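4-alpha-glucanotransferase (Streptococcus agalactiae, PDB 6M6T) belongs to the amylomaltase family, enzymes built round a TIM barrel of parallel beta strands and helices, and holds glycan ligands in two pockets. Local coordinates at residues K108-P111 and V112-A116; I185-H188 and E189-Y193; D162-A165 and I166-E170; Y30-V33 and D34-V37. All blocks are in the same frame, centred on the assembly; numbering follows the deposited sequence.

Contact 1 (K108-P111 and V112-A116)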
loop_
_atom_site.group_PDB
_atom_site.type_symbol
_atom_site.label_atom_id
_atom_site.label_comp_id
_atom_site.label_asym_id
_atom_site.label_seq_id
_atom_site.Cartn_x
_atom_site.Cartn_y
_atom_site.Cartn_z
ATOM N N LYS A 108 18.175 2.329 13.468
ATOM C CA LYS A 108 19.268 3.171 13.001
ATOM C C LYS A 108 18.824 4.541 12.500
ATOM O O LYS A 108 19.651 5.457 12.448
ATOM C CB LYS A 108 20.056 2.453 11.905
ATOM C CG LYS A 108 20.833 1.243 12.411
ATOM C CD LYS A 108 22.137 1.033 11.644
ATOM C CE LYS A 108 22.876 -0.196 12.164
ATOM N NZ LYS A 108 21.955 -1.359 12.309
ATOM N N ARG A 109 17.561 4.721 12.122
ATOM C CA ARG A 109 17.180 6.042 11.634
ATOM C C ARG A 109 16.954 7.038 12.757
ATOM O O ARG A 109 16.921 8.245 12.493
ATOM C CB ARG A 109 15.912 5.966 10.787
ATOM C CG ARG A 109 16.006 5.025 9.615
ATOM C CD ARG A 109 14.680 4.959 8.882
ATOM N NE ARG A 109 14.322 6.223 8.236
ATOM C CZ ARG A 109 14.837 6.646 7.084
ATOM N NH1 ARG A 109 15.748 5.913 6.454
ATOM N NH2 ARG A 109 14.448 7.802 6.566
ATOM N N ARG A 110 16.811 6.564 14.001
ATOM C CA ARG A 110 16.196 7.391 15.034
ATOM C C ARG A 110 17.097 8.524 15.521
ATOM O O ARG A 110 16.618 9.668 15.603
ATOM C CB ARG A 110 15.715 6.500 16.184
ATOM C CG ARG A 110 14.860 7.210 17.188
ATOM C CD ARG A 110 13.652 7.791 16.514
ATOM N NE ARG A 110 12.787 8.536 17.428
ATOM C CZ ARG A 110 11.944 7.984 18.299
ATOM N NH1 ARG A 110 11.850 6.660 18.408
ATOM N NH2 ARG A 110 11.204 8.768 19.073
ATOM N N PRO A 111 18.372 8.296 15.887
ATOM C CA PRO A 111 19.272 9.444 16.133
ATOM C C PRO A 111 19.213 10.519 15.055
ATOM O O PRO A 111 19.172 11.717 15.372
ATOM C CB PRO A 111 20.665 8.795 16.171
ATOM C CG PRO A 111 20.474 7.382 15.637
ATOM C CD PRO A 111 19.083 7.021 16.067
ATOM N N VAL A 112 19.182 10.105 13.783
ATOM C CA VAL A 112 19.222 11.036 12.654
ATOM C C VAL A 112 17.945 11.873 12.584
ATOM O O VAL A 112 17.988 13.112 12.456
ATOM C CB VAL A 112 19.432 10.255 11.346
ATOM C CG1 VAL A 112 19.605 11.217 10.185
ATOM C CG2 VAL A 112 20.584 9.254 11.484
ATOM N N LEU A 113 16.786 11.200 12.608
ATOM C CA LEU A 113 15.515 11.916 12.579
ATOM C C LEU A 113 15.379 12.833 13.793
ATOM O O LEU A 113 14.884 13.962 13.679
ATOM C CB LEU A 113 14.345 10.918 12.502
ATOM C CG LEU A 113 14.120 10.129 11.194
ATOM C CD1 LEU A 113 13.296 8.865 11.413
ATOM C CD2 LEU A 113 13.479 10.992 10.122
ATOM N N GLU A 114 15.819 12.371 14.964
ATOM C CA GLU A 114 15.746 13.211 16.151
ATOM C C GLU A 114 16.628 14.450 16.010
ATOM O O GLU A 114 16.215 15.554 16.388
ATOM C CB GLU A 114 16.131 12.399 17.386
ATOM C CG GLU A 114 14.942 12.011 18.262
ATOM C CD GLU A 114 15.112 10.649 18.924
ATOM O OE1 GLU A 114 16.257 10.264 19.252
ATOM O OE2 GLU A 114 14.094 9.951 19.087
ATOM N N LYS A 115 17.849 14.288 15.477
ATOM C CA LYS A 115 18.710 15.442 15.217
ATOM C C LYS A 115 18.016 16.441 14.282
ATOM O O LYS A 115 18.003 17.657 14.545
ATOM C CB LYS A 115 20.063 14.953 14.657
ATOM C CG LYS A 115 21.149 16.015 14.449
ATOM C CD LYS A 115 21.926 16.411 15.724
ATOM C CE LYS A 115 23.024 15.410 16.113
ATOM N NZ LYS A 115 23.841 14.928 14.959
ATOM N N ALA A 116 17.376 15.936 13.218
ATOM C CA ALA A 116 16.692 16.823 12.277
ATOM C C ALA A 116 15.493 17.527 12.911
ATOM O O ALA A 116 15.236 18.701 12.624
ATOM C CB ALA A 116 16.254 16.044 11.040
#
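Arg110 O accepts from Glu114 N at 2.9 Å, an ordinary helical bond, yet the same two residues meet a second time through their side chains. Bonds from Leu113 N to Arg109 O (3.0 Å) and from Lys115 N to Pro111 O continue the alpha-helical pattern on both sides of it. The helix, 105-122, is kinked here, because the ring nitrogen of Pro111 has no hydrogen to give to the turn before. Its carbonyl keeps the pattern nonetheless, Pro111 O lying 2.9 Å from Lys115 N.

Arg110 and Glu114 form an i to i+4 salt bridge. The arginine leaves the backbone with CG anti to N and then bends at chi2 (59°), which turns the guanidinium forward, toward the next turn. There OE2 of Glu114 lies over one guanidinium face, with Arg110 NE as its nearest atom at 2.5 Å, a value too short to be pressed at this resolution. The two flat groups stand 58° apart, far from the coplanar, bidentate pairing. Beyond the helix, Tyr187 makes a cation-pi contact with the same arginine.

On another face, Leu113 CD1 reaches Arg109 CB at 4.0 Å, and Leu113 goes on to pack on Ile72. The chemistry implies an arginine shared between a carboxylate and an aromatic ring, its charge probably partly offset by Glu114 while it joins two helices.

Contact 2 (I185-H188 and E189-Y193)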
loop_
_atom_site.group_PDB
_atom_site.type_symbol
_atom_site.label_atom_id
_atom_site.label_comp_id
_atom_site.label_asym_id
_atom_site.label_seq_id
_atom_site.Cartn_x
_atom_site.Cartn_y
_atom_site.Cartn_z
ATOM N N ILE A 185 6.286 13.583 21.714
ATOM C CA ILE A 185 5.119 13.788 20.866
ATOM C C ILE A 185 5.459 14.756 19.743
ATOM O O ILE A 185 5.202 14.482 18.556
ATOM C CB ILE A 185 3.923 14.297 21.694
ATOM C CG1 ILE A 185 3.426 13.246 22.678
ATOM C CG2 ILE A 185 2.761 14.703 20.780
ATOM C CD1 ILE A 185 2.418 13.817 23.672
ATOM N N LYS A 186 6.030 15.911 20.103
ATOM C CA LYS A 186 6.436 16.872 19.082
ATOM C C LYS A 186 7.368 16.232 18.058
ATOM O O LYS A 186 7.312 16.573 16.871
ATOM C CB LYS A 186 7.099 18.090 19.730
ATOM C CG LYS A 186 7.217 19.295 18.821
ATOM C CD LYS A 186 6.828 20.596 19.526
ATOM C CE LYS A 186 5.318 20.799 19.592
ATOM N NZ LYS A 186 4.669 20.661 18.261
ATOM N N TYR A 187 8.211 15.285 18.489
ATOM C CA TYR A 187 9.032 14.557 17.527
ATOM C C TYR A 187 8.175 13.951 16.414
ATOM O O TYR A 187 8.470 14.119 15.223
ATOM C CB TYR A 187 9.849 13.468 18.231
ATOM C CG TYR A 187 10.376 12.460 17.252
ATOM C CD1 TYR A 187 9.624 11.328 16.908
ATOM C CD2 TYR A 187 11.599 12.658 16.618
ATOM C CE1 TYR A 187 10.077 10.414 15.973
ATOM C CE2 TYR A 187 12.069 11.742 15.673
ATOM C CZ TYR A 187 11.304 10.621 15.357
ATOM O OH TYR A 187 11.751 9.700 14.431
ATOM N N HIS A 188 7.114 13.225 16.791
ATOM C CA HIS A 188 6.323 12.483 15.809
ATOM C C HIS A 188 5.477 13.409 14.957
ATOM O O HIS A 188 5.251 13.127 13.771
ATOM C CB HIS A 188 5.424 11.472 16.499
ATOM C CG HIS A 188 6.153 10.282 17.042
ATOM N ND1 HIS A 188 6.594 9.248 16.242
ATOM C CD2 HIS A 188 6.495 9.950 18.311
ATOM C CE1 HIS A 188 7.182 8.335 16.996
ATOM N NE2 HIS A 188 7.134 8.735 18.255
ATOM N N GLU A 189 5.011 14.514 15.541
ATOM C CA GLU A 189 4.381 15.559 14.735
ATOM C C GLU A 189 5.318 16.038 13.639
ATOM O O GLU A 189 4.932 16.148 12.466
ATOM C CB GLU A 189 3.971 16.741 15.607
ATOM C CG GLU A 189 2.500 16.747 15.934
ATOM C CD GLU A 189 2.192 17.313 17.309
ATOM O OE1 GLU A 189 2.734 18.392 17.682
ATOM O OE2 GLU A 189 1.417 16.640 18.022
ATOM N N VAL A 190 6.563 16.329 14.012
ATOM C CA VAL A 190 7.495 16.926 13.071
ATOM C C VAL A 190 7.895 15.909 12.008
ATOM O O VAL A 190 8.028 16.245 10.825
ATOM C CB VAL A 190 8.704 17.513 13.835
ATOM C CG1 VAL A 190 9.831 17.895 12.886
ATOM C CG2 VAL A 190 8.283 18.744 14.658
ATOM N N THR A 191 8.067 14.646 12.395
ATOM C CA THR A 191 8.351 13.650 11.368
ATOM C C THR A 191 7.180 13.514 10.400
ATOM O O THR A 191 7.395 13.335 9.196
ATOM C CB THR A 191 8.720 12.297 11.985
ATOM O OG1 THR A 191 7.696 11.863 12.896
ATOM C CG2 THR A 191 10.051 12.401 12.712
ATOM N N GLN A 192 5.937 13.643 10.880
ATOM C CA GLN A 192 4.813 13.633 9.939
ATOM C C GLN A 192 4.867 14.847 9.012
ATOM O O GLN A 192 4.550 14.739 7.814
ATOM C CB GLN A 192 3.476 13.567 10.687
ATOM C CG GLN A 192 3.094 12.163 11.227
ATOM C CD GLN A 192 3.253 11.034 10.199
ATOM O OE1 GLN A 192 2.551 10.983 9.183
ATOM N NE2 GLN A 192 4.168 10.113 10.480
ATOM N N TYR A 193 5.297 15.999 9.543
ATOM C CA TYR A 193 5.450 17.189 8.707
ATOM C C TYR A 193 6.488 16.958 7.614
ATOM O O TYR A 193 6.284 17.346 6.452
ATOM C CB TYR A 193 5.836 18.393 9.568
ATOM C CG TYR A 193 6.344 19.597 8.784
ATOM C CD1 TYR A 193 5.457 20.484 8.173
ATOM C CD2 TYR A 193 7.713 19.857 8.667
ATOM C CE1 TYR A 193 5.921 21.586 7.461
ATOM C CE2 TYR A 193 8.179 20.957 7.954
ATOM C CZ TYR A 193 7.280 21.815 7.353
ATOM O OH TYR A 193 7.738 22.904 6.648
#
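Along the long helix 182-208, two mostly buried turns show how an alpha helix adds side-chain bonds to its backbone pattern. The routine i to i+4 bonds run from Ile185 O, Lys186 O, Tyr187 O and His188 O to Glu189 N, Val190 N, Thr191 N and Gln192 N, all close to 3.0 Å.

One polar side chain turns back on this backbone. Thr191 OG1 donates to His188 O at 2.9 Å, so that this carbonyl takes two donors, OG1 and Gln192 N, which approach from the same face of its plane. The hydroxyl gets there because it stands between the backbone N and the carbonyl carbon (chi1 54°), and its need for an acceptor is met within the helix.

The ionic element is a salt bridge spaced i to i+3: Lys186 NZ reaches Glu189 OE1 at 3.0 Å, nearly in line with the C-O bond, after the lysine has curled through three bends. The other carboxylate oxygen, OE2, lies beside Ile185 CG2. His188 finds its polar partner elsewhere, in Glu151 of helix 140-152.

The His188 ring carries Tyr187 CD1 over its centre, while the tyrosine ring receives a CH-pi contact in turn: Thr191 CG2 sits 3.8 Å from the centroid of the Tyr187 ring, 25° off the normal, with CZ its nearest ring atom at 3.4 Å.

Contact 3 (D162-A165 and I166-E170); sequences DDKA and IIRRE
A Schellman motif ends the single-turn helix 164-167, making this segment a compact example of a helix capped at both ends. Its outer bond, spanning five residues, runs from Glu170 N to Ala165 O at 3.1 Å, and the inner one from Arg169 N to Ile166 O at 3.2 Å. Arg169, the C-prime residue, supplies the positive phi (47°) with which the chain leaves the helix.

At the start, Asp163 is the N-cap. With CG anti to its own backbone N (chi1 -176°), its OD1 accepts from Ala165 N at 3.2 Å, the donor lying above the carboxylate plane. Its carbonyl begins the helical pattern, taking Ile167 N at 3.1 Å and, weakly, Ile166 N.

Arg168 comes back over the turn. Its extended chain lays the guanidinium beside Lys164, whose carbonyl O lies on one face of that flat group, off toward the rim; the angle to NH1 is too poor for a hydrogen bond. The Lys164 CB methylene also touches this group. Arg168 NE makes a looser salt bridge with Glu170 OE2, at 3.4 Å.

The capped turn leads straight into helix 171-180, for which Glu170 holds the N-cap position. Ala165 and Ile166 pack on Ala173 there, Asp163 OD2 bonds Tyr177 OH, and Trp229 of helix 226-230 donates to Ile166 O and meets Arg169 through a cation-pi contact.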
loop_
_atom_site.group_PDB
_atom_site.type_symbol
_atom_site.label_atom_id
_atom_site.label_comp_id
_atom_site.label_asym_id
_atom_site.label_seq_id
_atom_site.Cartn_x
_atom_site.Cartn_y
_atom_site.Cartn_z
ATOM N N ASP A 162 0.033 -0.948 30.191
ATOM C CA ASP A 162 -0.073 -1.249 31.617
ATOM C C ASP A 162 -1.119 -0.419 32.346
ATOM O O ASP A 162 -1.654 -0.873 33.362
ATOM C CB ASP A 162 1.283 -1.052 32.302
ATOM C CG ASP A 162 2.341 -1.992 31.762
ATOM O OD1 ASP A 162 2.330 -2.223 30.526
ATOM O OD2 ASP A 162 3.173 -2.496 32.560
ATOM N N ASP A 163 -1.428 0.769 31.850
ATOM C CA ASP A 163 -2.296 1.717 32.540
ATOM C C ASP A 163 -3.661 1.706 31.849
ATOM O O ASP A 163 -3.860 2.337 30.804
ATOM C CB ASP A 163 -1.633 3.089 32.542
ATOM C CG ASP A 163 -2.405 4.120 33.308
ATOM O OD1 ASP A 163 -3.440 3.783 33.919
ATOM O OD2 ASP A 163 -1.964 5.285 33.293
ATOM N N LYS A 164 -4.604 0.982 32.447
ATOM C CA LYS A 164 -5.948 0.891 31.896
ATOM C C LYS A 164 -6.620 2.258 31.753
ATOM O O LYS A 164 -7.479 2.430 30.882
ATOM C CB LYS A 164 -6.788 -0.047 32.772
ATOM C CG LYS A 164 -6.758 -1.516 32.316
ATOM C CD LYS A 164 -5.838 -2.365 33.191
ATOM C CE LYS A 164 -5.306 -3.586 32.438
ATOM N NZ LYS A 164 -4.336 -4.386 33.252
ATOM N N ALA A 165 -6.239 3.238 32.570
ATOM C CA ALA A 165 -6.791 4.580 32.411
ATOM C C ALA A 165 -6.425 5.160 31.050
ATOM O O ALA A 165 -7.276 5.725 30.352
ATOM C CB ALA A 165 -6.289 5.493 33.530
ATOM N N ILE A 166 -5.153 5.030 30.662
ATOM C CA ILE A 166 -4.726 5.590 29.385
ATOM C C ILE A 166 -5.267 4.758 28.230
ATOM O O ILE A 166 -5.518 5.287 27.145
ATOM C CB ILE A 166 -3.188 5.737 29.325
ATOM C CG1 ILE A 166 -2.803 6.843 28.347
ATOM C CG2 ILE A 166 -2.508 4.449 28.902
ATOM C CD1 ILE A 166 -3.429 8.174 28.646
ATOM N N ILE A 167 -5.498 3.463 28.448
ATOM C CA ILE A 167 -6.003 2.629 27.365
ATOM C C ILE A 167 -7.387 3.094 26.917
ATOM O O ILE A 167 -7.719 3.036 25.726
ATOM C CB ILE A 167 -5.986 1.152 27.801
ATOM C CG1 ILE A 167 -4.634 0.529 27.438
ATOM C CG2 ILE A 167 -7.145 0.388 27.190
ATOM C CD1 ILE A 167 -4.393 -0.828 28.042
ATOM N N ARG A 168 -8.197 3.603 27.835
ATOM C CA ARG A 168 -9.511 4.121 27.480
ATOM C C ARG A 168 -9.605 5.631 27.689
ATOM O O ARG A 168 -10.686 6.153 27.970
ATOM C CB ARG A 168 -10.605 3.396 28.261
ATOM C CG ARG A 168 -10.201 3.052 29.671
ATOM C CD ARG A 168 -11.278 2.279 30.383
ATOM N NE ARG A 168 -10.895 2.019 31.764
ATOM C CZ ARG A 168 -10.101 1.021 32.127
ATOM N NH1 ARG A 168 -9.607 0.204 31.199
ATOM N NH2 ARG A 168 -9.796 0.844 33.409
ATOM N N ARG A 169 -8.476 6.330 27.562
ATOM C CA ARG A 169 -8.414 7.792 27.444
ATOM C C ARG A 169 -9.284 8.515 28.479
ATOM O O ARG A 169 -10.197 9.269 28.141
ATOM C CB ARG A 169 -8.802 8.243 26.031
ATOM C CG ARG A 169 -8.756 7.177 24.964
ATOM C CD ARG A 169 -9.121 7.777 23.630
ATOM N NE ARG A 169 -7.992 8.527 23.094
ATOM C CZ ARG A 169 -7.896 9.855 23.081
ATOM N NH1 ARG A 169 -8.889 10.597 23.565
ATOM N NH2 ARG A 169 -6.807 10.438 22.574
ATOM N N GLU A 170 -8.981 8.297 29.757
ATOM C CA GLU A 170 -9.616 9.097 30.800
ATOM C C GLU A 170 -8.877 10.425 30.903
ATOM O O GLU A 170 -7.652 10.445 31.028
ATOM C CB GLU A 170 -9.627 8.359 32.142
ATOM C CG GLU A 170 -9.922 6.844 32.064
ATOM C CD GLU A 170 -11.337 6.479 31.552
ATOM O OE1 GLU A 170 -12.192 7.385 31.390
ATOM O OE2 GLU A 170 -11.599 5.271 31.324
#

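Contact 4 (Y30-V33 and D34-V37); sequences YAFV and DFLV
Helix 27-38 joins strands 6-10 and 43-45 in a beta-alpha-beta unit of the barrel, and its middle turns illustrate a helix whose two sides meet different neighbours. Tyr30 O, Ala31 O, Phe32 O and Val33 O accept from Asp34 N, Phe35 N, Leu36 N and Val37 N in the i to i+4 pattern, at 2.8 to 3.0 Å. A weak further bond runs from Leu36 N to Val33 O.

The carboxylate of Asp34 turns to helix 182-208: its OD1 bonds Tyr205 OH, and Tyr30 and Val33 pack on the same helix.

Apolar packing occupies the other side. Phe32 starts out with CG anti to its backbone N (chi1 -164°), which sends the side chain the same way as that of Phe35, whose CD2 lies over one face of the Phe32 ring, offset toward the rim. The planes are inclined at 54° and the centroids are 5.3 Å apart, an oblique aromatic pair. Phe32 and Leu36 both reach Val9 of strand 6-10, and Phe32 also meets the ring of Trp44. Between the phenylalanine and the leucine, Phe32 CE2 touches Leu36 CD1 at 3.7 Å.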
loop_
_atom_site.group_PDB
_atom_site.type_symbol
_atom_site.label_atom_id
_atom_site.label_comp_id
_atom_site.label_asym_id
_atom_site.label_seq_id
_atom_site.Cartn_x
_atom_site.Cartn_y
_atom_site.Cartn_z
ATOM N N TYR A 30 12.733 10.838 -7.992
ATOM C CA TYR A 30 12.643 11.759 -9.125
ATOM C C TYR A 30 13.251 11.145 -10.381
ATOM O O TYR A 30 12.752 11.371 -11.491
ATOM C CB TYR A 30 13.330 13.091 -8.791
ATOM C CG TYR A 30 12.746 13.817 -7.595
ATOM C CD1 TYR A 30 13.208 13.565 -6.309
ATOM C CD2 TYR A 30 11.731 14.758 -7.754
ATOM C CE1 TYR A 30 12.672 14.218 -5.210
ATOM C CE2 TYR A 30 11.182 15.416 -6.662
ATOM C CZ TYR A 30 11.655 15.144 -5.390
ATOM O OH TYR A 30 11.106 15.795 -4.299
ATOM N N ALA A 31 14.302 10.333 -10.221
ATOM C CA ALA A 31 14.835 9.594 -11.363
ATOM C C ALA A 31 13.809 8.595 -11.895
ATOM O O ALA A 31 13.683 8.413 -13.111
ATOM C CB ALA A 31 16.137 8.888 -10.977
ATOM N N PHE A 32 13.060 7.948 -10.995
ATOM C CA PHE A 32 12.013 7.022 -11.414
ATOM C C PHE A 32 10.911 7.739 -12.178
ATOM O O PHE A 32 10.401 7.222 -13.180
ATOM C CB PHE A 32 11.432 6.296 -10.208
ATOM C CG PHE A 32 10.648 5.089 -10.580
ATOM C CD1 PHE A 32 11.293 3.912 -10.902
ATOM C CD2 PHE A 32 9.267 5.123 -10.633
ATOM C CE1 PHE A 32 10.582 2.801 -11.284
ATOM C CE2 PHE A 32 8.560 3.998 -10.996
ATOM C CZ PHE A 32 9.217 2.834 -11.307
ATOM N N VAL A 33 10.520 8.929 -11.719
ATOM C CA VAL A 33 9.582 9.730 -12.511
ATOM C C VAL A 33 10.169 10.008 -13.892
ATOM O O VAL A 33 9.501 9.817 -14.920
ATOM C CB VAL A 33 9.227 11.039 -11.778
ATOM C CG1 VAL A 33 8.013 11.703 -12.407
ATOM C CG2 VAL A 33 8.979 10.784 -10.313
ATOM N N ASP A 34 11.424 10.493 -13.923
ATOM C CA ASP A 34 12.121 10.774 -15.174
ATOM C C ASP A 34 12.056 9.570 -16.108
ATOM O O ASP A 34 11.839 9.711 -17.324
ATOM C CB ASP A 34 13.583 11.148 -14.883
ATOM C CG ASP A 34 13.772 12.621 -14.457
ATOM O OD1 ASP A 34 12.990 13.491 -14.907
ATOM O OD2 ASP A 34 14.722 12.904 -13.677
ATOM N N PHE A 35 12.217 8.370 -15.545
ATOM C CA PHE A 35 12.180 7.155 -16.346
ATOM C C PHE A 35 10.769 6.851 -16.831
ATOM O O PHE A 35 10.589 6.282 -17.915
ATOM C CB PHE A 35 12.748 5.987 -15.540
ATOM C CG PHE A 35 12.040 4.693 -15.773
ATOM C CD1 PHE A 35 12.306 3.942 -16.902
ATOM C CD2 PHE A 35 11.095 4.223 -14.868
ATOM C CE1 PHE A 35 11.636 2.749 -17.130
ATOM C CE2 PHE A 35 10.419 3.016 -15.094
ATOM C CZ PHE A 35 10.684 2.288 -16.218
ATOM N N LEU A 36 9.755 7.210 -16.045
ATOM C CA LEU A 36 8.389 6.958 -16.493
ATOM C C LEU A 36 8.038 7.858 -17.670
ATOM O O LEU A 36 7.363 7.423 -18.611
ATOM C CB LEU A 36 7.398 7.141 -15.340
ATOM C CG LEU A 36 7.539 6.103 -14.226
ATOM C CD1 LEU A 36 6.421 6.187 -13.145
ATOM C CD2 LEU A 36 7.598 4.735 -14.847
ATOM N N VAL A 37 8.508 9.107 -17.647
ATOM C CA VAL A 37 8.275 9.996 -18.793
ATOM C C VAL A 37 9.165 9.660 -19.985
ATOM O O VAL A 37 8.822 10.023 -21.119
ATOM C CB VAL A 37 8.466 11.494 -18.476
ATOM C CG1 VAL A 37 7.772 11.867 -17.163
ATOM C CG2 VAL A 37 9.947 11.889 -18.488
#

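All four contacts are local, yet their chemistry differs with their place in the fold. Contacts 1 and 2 touch, since helices 105-122 and 182-208 pack together: contact 2 is the buried partner, while contact 1 keeps exposed residues beside its ion pair. Helix 182-208 also meets contact 4, but further along, and the nearest atoms of contacts 2 and 4 remain about 12 Å apart. Contact 4 is part of the barrel's beta-alpha-beta framework and is the most apolar, with aromatic packing in place of ion pairs. Contact 3 lies on the opposite side of the chain's centre from it, their centres about 48 Å apart, and relies chiefly on capping of a short, partly exposed helix.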